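PDB 3L7I: teichoic acid biosynthesis protein F from Staphylococcus epidermidis, which probably takes part in the biosynthesis of teichoic acid and belongs to a transferase family with the GT-B fold of two Rossmann-like domains. Local coordinates for residues 540-545 with 617-622; 636-641 with 663-668. One frame throughout, in Å; residues are numbered along the deposited sequence.

Contacts 1 and 2 are two joins in the same six-stranded parallel sheet, whose order of 3-2-1-4-5-6 is that of a Rossmann-like domain. Contact 1 pairs the first strand, 539-543, with the fourth, 618-621, near the middle; contact 2 adds the sixth, 666-667, to the fifth, 637-640, at one edge. Their centres lie about 10 Å apart, and along the chain the first closes before the second opens. Strands 618-621 and 637-640 are neighbours, joined by a probable hydrogen bond from Phe638 N to Leu619 O of 2.9 Å. Helix 670-677 packs against residues of both contacts, so the sheet's middle and this edge share one cover.

Contact 1: 540-545 with 617-622; sequences VIMYAP and DCLITD
Tyr543 and Ile620 meet near the C-terminal end of a parallel strand pair in a Rossmann-like sheet. With CG anti to the backbone N (chi1 180°), the tyrosine side chain crosses that of Ile620 obliquely, its CD1 3.6 Å from Ile620 CG2 and the ring edge turned to the Ile620 carbonyl, while Pro545 CG covers one ring face near the rim. The other branch of Ile620 runs back along the same side of the sheet, where CD1 comes 3.6 Å from Ile541 CG2; Cys618 SG closes on Ile541 CG1. Helix 670-677 packs over this side through Leu673 and Leu677. On the reverse side Met542 and Leu619 lie alongside each other, pointing the same way, and the bent methionine chain brings CE to Leu619 CG. Between these layers the backbones bond in parallel register, including Ile620 N to Met542 O at 2.6 Å and Ala544 N to Ile620 O. At the two ends side chains join in: Asp617 OD2 accepts a hydrogen bond from Val540 N on its anti lone pair at 2.7 Å, while Asp617 N bonds to Val540 O, and Thr621 OG1 donates to Ala544 O. Asp622 OD1, salt-bridged to Arg548, accepts from a water that accepts from Tyr543 OH, each link 2.8 Å long.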
loop_
_atom_site.group_PDB
_atom_site.type_symbol
_atom_site.label_atom_id
_atom_site.label_comp_id
_atom_site.label_asym_id
_atom_site.label_seq_id
_atom_site.Cartn_x
_atom_site.Cartn_y
_atom_site.Cartn_z
ATOM N N VAL A 540 65.570 15.763 -11.775
ATOM C CA VAL A 540 64.117 15.874 -11.747
ATOM C C VAL A 540 63.522 16.360 -10.424
ATOM O O VAL A 540 63.585 15.660 -9.408
ATOM C CB VAL A 540 63.481 14.526 -12.116
ATOM C CG1 VAL A 540 61.982 14.541 -11.841
ATOM C CG2 VAL A 540 63.778 14.192 -13.553
ATOM N N ILE A 541 62.935 17.556 -10.454
ATOM C CA ILE A 541 62.195 18.076 -9.306
ATOM C C ILE A 541 60.698 17.747 -9.460
ATOM O O ILE A 541 60.135 17.837 -10.569
ATOM C CB ILE A 541 62.397 19.610 -9.170
ATOM C CG1 ILE A 541 63.845 19.937 -8.845
ATOM C CG2 ILE A 541 61.556 20.181 -8.072
ATOM C CD1 ILE A 541 64.205 21.361 -9.177
ATOM N N MET A 542 60.068 17.336 -8.361
ATOM C CA MET A 542 58.611 17.172 -8.337
ATOM C C MET A 542 57.964 18.162 -7.396
ATOM O O MET A 542 58.437 18.368 -6.285
ATOM C CB MET A 542 58.192 15.769 -7.920
ATOM C CG MET A 542 56.970 15.297 -8.690
ATOM S SD MET A 542 55.846 14.237 -7.769
ATOM C CE MET A 542 56.911 13.752 -6.429
ATOM N N TYR A 543 56.862 18.753 -7.828
ATOM C CA TYR A 543 56.211 19.779 -7.026
ATOM C C TYR A 543 54.768 19.395 -6.796
ATOM O O TYR A 543 54.009 19.257 -7.740
ATOM C CB TYR A 543 56.291 21.113 -7.752
ATOM C CG TYR A 543 55.648 22.253 -7.026
ATOM C CD1 TYR A 543 55.720 22.360 -5.648
ATOM C CD2 TYR A 543 54.985 23.242 -7.722
ATOM C CE1 TYR A 543 55.124 23.424 -4.981
ATOM C CE2 TYR A 543 54.401 24.297 -7.076
ATOM C CZ TYR A 543 54.468 24.391 -5.709
ATOM O OH TYR A 543 53.867 25.474 -5.095
ATOM N N ALA A 544 54.357 19.222 -5.554
ATOM C CA ALA A 544 52.995 18.754 -5.327
ATOM C C ALA A 544 52.355 19.443 -4.137
ATOM O O ALA A 544 52.377 18.932 -3.020
ATOM C CB ALA A 544 52.995 17.262 -5.143
ATOM N N PRO A 545 51.770 20.613 -4.384
ATOM C CA PRO A 545 51.163 21.472 -3.372
ATOM C C PRO A 545 49.742 21.036 -3.097
ATOM O O PRO A 545 49.036 20.652 -4.033
ATOM C CB PRO A 545 51.110 22.836 -4.069
ATOM C CG PRO A 545 51.535 22.602 -5.509
ATOM C CD PRO A 545 51.590 21.145 -5.742
ATOM N N ASP A 617 64.469 13.467 -7.957
ATOM C CA ASP A 617 65.666 13.788 -7.188
ATOM C C ASP A 617 65.357 14.589 -5.933
ATOM O O ASP A 617 66.150 14.603 -5.001
ATOM C CB ASP A 617 66.679 14.523 -8.055
ATOM C CG ASP A 617 67.224 13.646 -9.171
ATOM O OD1 ASP A 617 68.053 12.734 -8.886
ATOM O OD2 ASP A 617 66.815 13.863 -10.337
ATOM N N CYS A 618 64.213 15.259 -5.915
ATOM C CA CYS A 618 63.713 15.877 -4.696
ATOM C C CYS A 618 62.220 16.119 -4.826
ATOM O O CYS A 618 61.672 16.034 -5.924
ATOM C CB CYS A 618 64.434 17.189 -4.387
ATOM S SG CYS A 618 64.159 18.536 -5.579
ATOM N N LEU A 619 61.576 16.418 -3.698
ATOM C CA LEU A 619 60.148 16.714 -3.627
ATOM C C LEU A 619 59.940 18.150 -3.152
ATOM O O LEU A 619 60.572 18.591 -2.188
ATOM C CB LEU A 619 59.471 15.769 -2.638
ATOM C CG LEU A 619 58.055 15.357 -3.058
ATOM C CD1 LEU A 619 57.263 14.767 -1.907
ATOM C CD2 LEU A 619 57.323 16.524 -3.674
ATOM N N ILE A 620 59.068 18.903 -3.806
ATOM C CA ILE A 620 58.656 20.168 -3.212
ATOM C C ILE A 620 57.185 20.045 -2.907
ATOM O O ILE A 620 56.381 19.688 -3.781
ATOM C CB ILE A 620 58.883 21.374 -4.129
ATOM C CG1 ILE A 620 60.322 21.396 -4.621
ATOM C CG2 ILE A 620 58.554 22.672 -3.399
ATOM C CD1 ILE A 620 60.609 22.581 -5.497
ATOM N N THR A 621 56.831 20.325 -1.660
ATOM C CA THR A 621 55.447 20.222 -1.249
ATOM C C THR A 621 55.159 21.277 -0.171
ATOM O O THR A 621 55.962 22.196 0.017
ATOM C CB THR A 621 55.157 18.804 -0.786
ATOM O OG1 THR A 621 53.752 18.655 -0.607
ATOM C CG2 THR A 621 55.891 18.501 0.519
ATOM N N ASP A 622 54.013 21.190 0.503
ATOM C CA ASP A 622 53.744 22.090 1.621
ATOM C C ASP A 622 53.102 21.402 2.816
ATOM O O ASP A 622 53.791 21.120 3.791
ATOM C CB ASP A 622 52.932 23.308 1.189
ATOM C CG ASP A 622 51.806 22.952 0.273
ATOM O OD1 ASP A 622 51.858 23.371 -0.892
ATOM O OD2 ASP A 622 50.865 22.250 0.701
HETATM O O HOH W 1 53.634 24.962 -2.392
#

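Contact 2: 636-641 with 663-668; sequences PQFFFA and PGPIYT
The carbonyl oxygen of Phe639 is approached by three groups, of which Tyr667 N makes the sound hydrogen bond, 2.8 Å to Phe639 O and 34° out of the carbonyl plane; Ile666 CA adds a C-H contact, and from the same segment Ala641 N reaches this oxygen weakly, closing an inverse gamma turn centred on Phe640. The return bond across the pair, Phe639 N to Pro665 O, is weak, so a single sound hydrogen bond joins the two backbones and much of the contact rests on side chains. Phe639 carries a large share of it. Its CG stands beside the backbone N and anti to the carbonyl carbon (chi1 -60°), which turns the ring back toward the start of 663-668. There one ring edge faces Gly664 N and Pro665 O, both in the ring plane, and Pro663 crosses at about a right angle, with CD 3.5 Å from Phe639 CZ. Gly664 CA, meanwhile, makes a nearly straight C-H contact with Gln637 O at 3.3 Å. The Gln637 amide brushes Pro663 CG, but its NE2 is hydrogen-bonded to Met627 O. On the other side of the sheet Phe638 CD1 lies 4.0 Å from Pro665 CD, and Tyr667 CE2 comes up to the edge of the Phe638 ring; helix 670-677 packs against Phe638 through Leu673, Glu676 and Leu677. At the last residue of the turn, Ala641 CB meets Ile666 CG2 at 4.0 Å. A short, loosely bonded sixth strand added in parallel to the fifth completes the 3-2-1-4-5-6 order of a Rossmann-like domain, as in GT-B proteins.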
loop_
_atom_site.group_PDB
_atom_site.type_symbol
_atom_site.label_atom_id
_atom_site.label_comp_id
_atom_site.label_asym_id
_atom_site.label_seq_id
_atom_site.Cartn_x
_atom_site.Cartn_y
_atom_site.Cartn_z
ATOM N N PRO A 636 66.163 14.789 -0.471
ATOM C CA PRO A 636 65.821 16.139 -0.006
ATOM C C PRO A 636 64.371 16.505 -0.289
ATOM O O PRO A 636 63.906 16.304 -1.406
ATOM C CB PRO A 636 66.728 17.040 -0.850
ATOM C CG PRO A 636 67.806 16.162 -1.331
ATOM C CD PRO A 636 67.204 14.818 -1.509
ATOM N N GLN A 637 63.672 17.034 0.707
ATOM C CA GLN A 637 62.367 17.628 0.470
ATOM C C GLN A 637 62.455 19.111 0.819
ATOM O O GLN A 637 63.314 19.510 1.604
ATOM C CB GLN A 637 61.275 16.945 1.292
ATOM C CG GLN A 637 61.329 15.432 1.286
ATOM C CD GLN A 637 60.023 14.797 1.741
ATOM O OE1 GLN A 637 58.949 15.400 1.619
ATOM N NE2 GLN A 637 60.101 13.566 2.247
ATOM N N PHE A 638 61.587 19.910 0.197
ATOM C CA PHE A 638 61.448 21.339 0.459
ATOM C C PHE A 638 59.986 21.627 0.743
ATOM O O PHE A 638 59.098 20.858 0.341
ATOM C CB PHE A 638 61.881 22.155 -0.754
ATOM C CG PHE A 638 63.347 22.073 -1.046
ATOM C CD1 PHE A 638 64.242 22.985 -0.469
ATOM C CD2 PHE A 638 63.850 21.090 -1.891
ATOM C CE1 PHE A 638 65.605 22.917 -0.738
ATOM C CE2 PHE A 638 65.210 21.029 -2.155
ATOM C CZ PHE A 638 66.083 21.940 -1.581
ATOM N N PHE A 639 59.731 22.742 1.412
ATOM C CA PHE A 639 58.396 23.051 1.883
ATOM C C PHE A 639 58.079 24.501 1.656
ATOM O O PHE A 639 58.429 25.367 2.446
ATOM C CB PHE A 639 58.254 22.635 3.346
ATOM C CG PHE A 639 58.494 21.181 3.540
ATOM C CD1 PHE A 639 57.480 20.258 3.267
ATOM C CD2 PHE A 639 59.755 20.716 3.877
ATOM C CE1 PHE A 639 57.703 18.893 3.384
ATOM C CE2 PHE A 639 59.988 19.351 3.994
ATOM C CZ PHE A 639 58.957 18.436 3.756
ATOM N N PHE A 640 57.424 24.751 0.540
ATOM C CA PHE A 640 57.140 26.095 0.083
ATOM C C PHE A 640 55.812 26.591 0.687
ATOM O O PHE A 640 54.806 26.750 -0.003
ATOM C CB PHE A 640 57.097 26.044 -1.431
ATOM C CG PHE A 640 56.780 27.329 -2.072
ATOM C CD1 PHE A 640 55.939 27.367 -3.170
ATOM C CD2 PHE A 640 57.331 28.505 -1.612
ATOM C CE1 PHE A 640 55.646 28.572 -3.804
ATOM C CE2 PHE A 640 57.044 29.718 -2.243
ATOM C CZ PHE A 640 56.196 29.751 -3.336
ATOM N N ALA A 641 55.819 26.816 1.992
ATOM C CA ALA A 641 54.648 27.325 2.691
ATOM C C ALA A 641 54.486 28.838 2.509
ATOM O O ALA A 641 54.787 29.616 3.405
ATOM C CB ALA A 641 54.727 26.973 4.173
ATOM N N PRO A 663 61.823 17.039 7.198
ATOM C CA PRO A 663 63.075 16.578 6.587
ATOM C C PRO A 663 63.802 17.651 5.801
ATOM O O PRO A 663 64.914 17.399 5.353
ATOM C CB PRO A 663 62.613 15.509 5.590
ATOM C CG PRO A 663 61.139 15.629 5.488
ATOM C CD PRO A 663 60.674 16.782 6.319
ATOM N N GLY A 664 63.174 18.806 5.609
ATOM C CA GLY A 664 63.760 19.878 4.830
ATOM C C GLY A 664 63.369 21.248 5.338
ATOM O O GLY A 664 62.558 21.385 6.242
ATOM N N PRO A 665 63.929 22.283 4.725
ATOM C CA PRO A 665 63.714 23.672 5.153
ATOM C C PRO A 665 62.314 24.196 4.786
ATOM O O PRO A 665 61.727 23.699 3.831
ATOM C CB PRO A 665 64.766 24.445 4.345
ATOM C CG PRO A 665 65.419 23.412 3.401
ATOM C CD PRO A 665 64.602 22.196 3.423
ATOM N N ILE A 666 61.787 25.177 5.511
ATOM C CA ILE A 666 60.551 25.827 5.076
ATOM C C ILE A 666 60.883 27.111 4.338
ATOM O O ILE A 666 61.582 27.962 4.865
ATOM C CB ILE A 666 59.617 26.196 6.257
ATOM C CG1 ILE A 666 59.231 24.946 7.053
ATOM C CG2 ILE A 666 58.378 26.952 5.741
ATOM C CD1 ILE A 666 58.508 25.230 8.326
ATOM N N TYR A 667 60.390 27.266 3.120
ATOM C CA TYR A 667 60.585 28.527 2.420
ATOM C C TYR A 667 59.244 29.228 2.255
ATOM O O TYR A 667 58.249 28.595 1.937
ATOM C CB TYR A 667 61.261 28.303 1.053
ATOM C CG TYR A 667 62.772 28.165 1.106
ATOM C CD1 TYR A 667 63.598 29.280 1.057
ATOM C CD2 TYR A 667 63.370 26.917 1.198
ATOM C CE1 TYR A 667 64.973 29.154 1.107
ATOM C CE2 TYR A 667 64.742 26.781 1.250
ATOM C CZ TYR A 667 65.539 27.903 1.206
ATOM O OH TYR A 667 66.905 27.759 1.256
ATOM N N THR A 668 59.204 30.530 2.477
ATOM C CA THR A 668 57.977 31.273 2.231
ATOM C C THR A 668 58.039 32.015 0.891
ATOM O O THR A 668 57.019 32.244 0.246
ATOM C CB THR A 668 57.621 32.220 3.411
ATOM O OG1 THR A 668 58.782 32.983 3.806
ATOM C CG2 THR A 668 57.138 31.414 4.594
#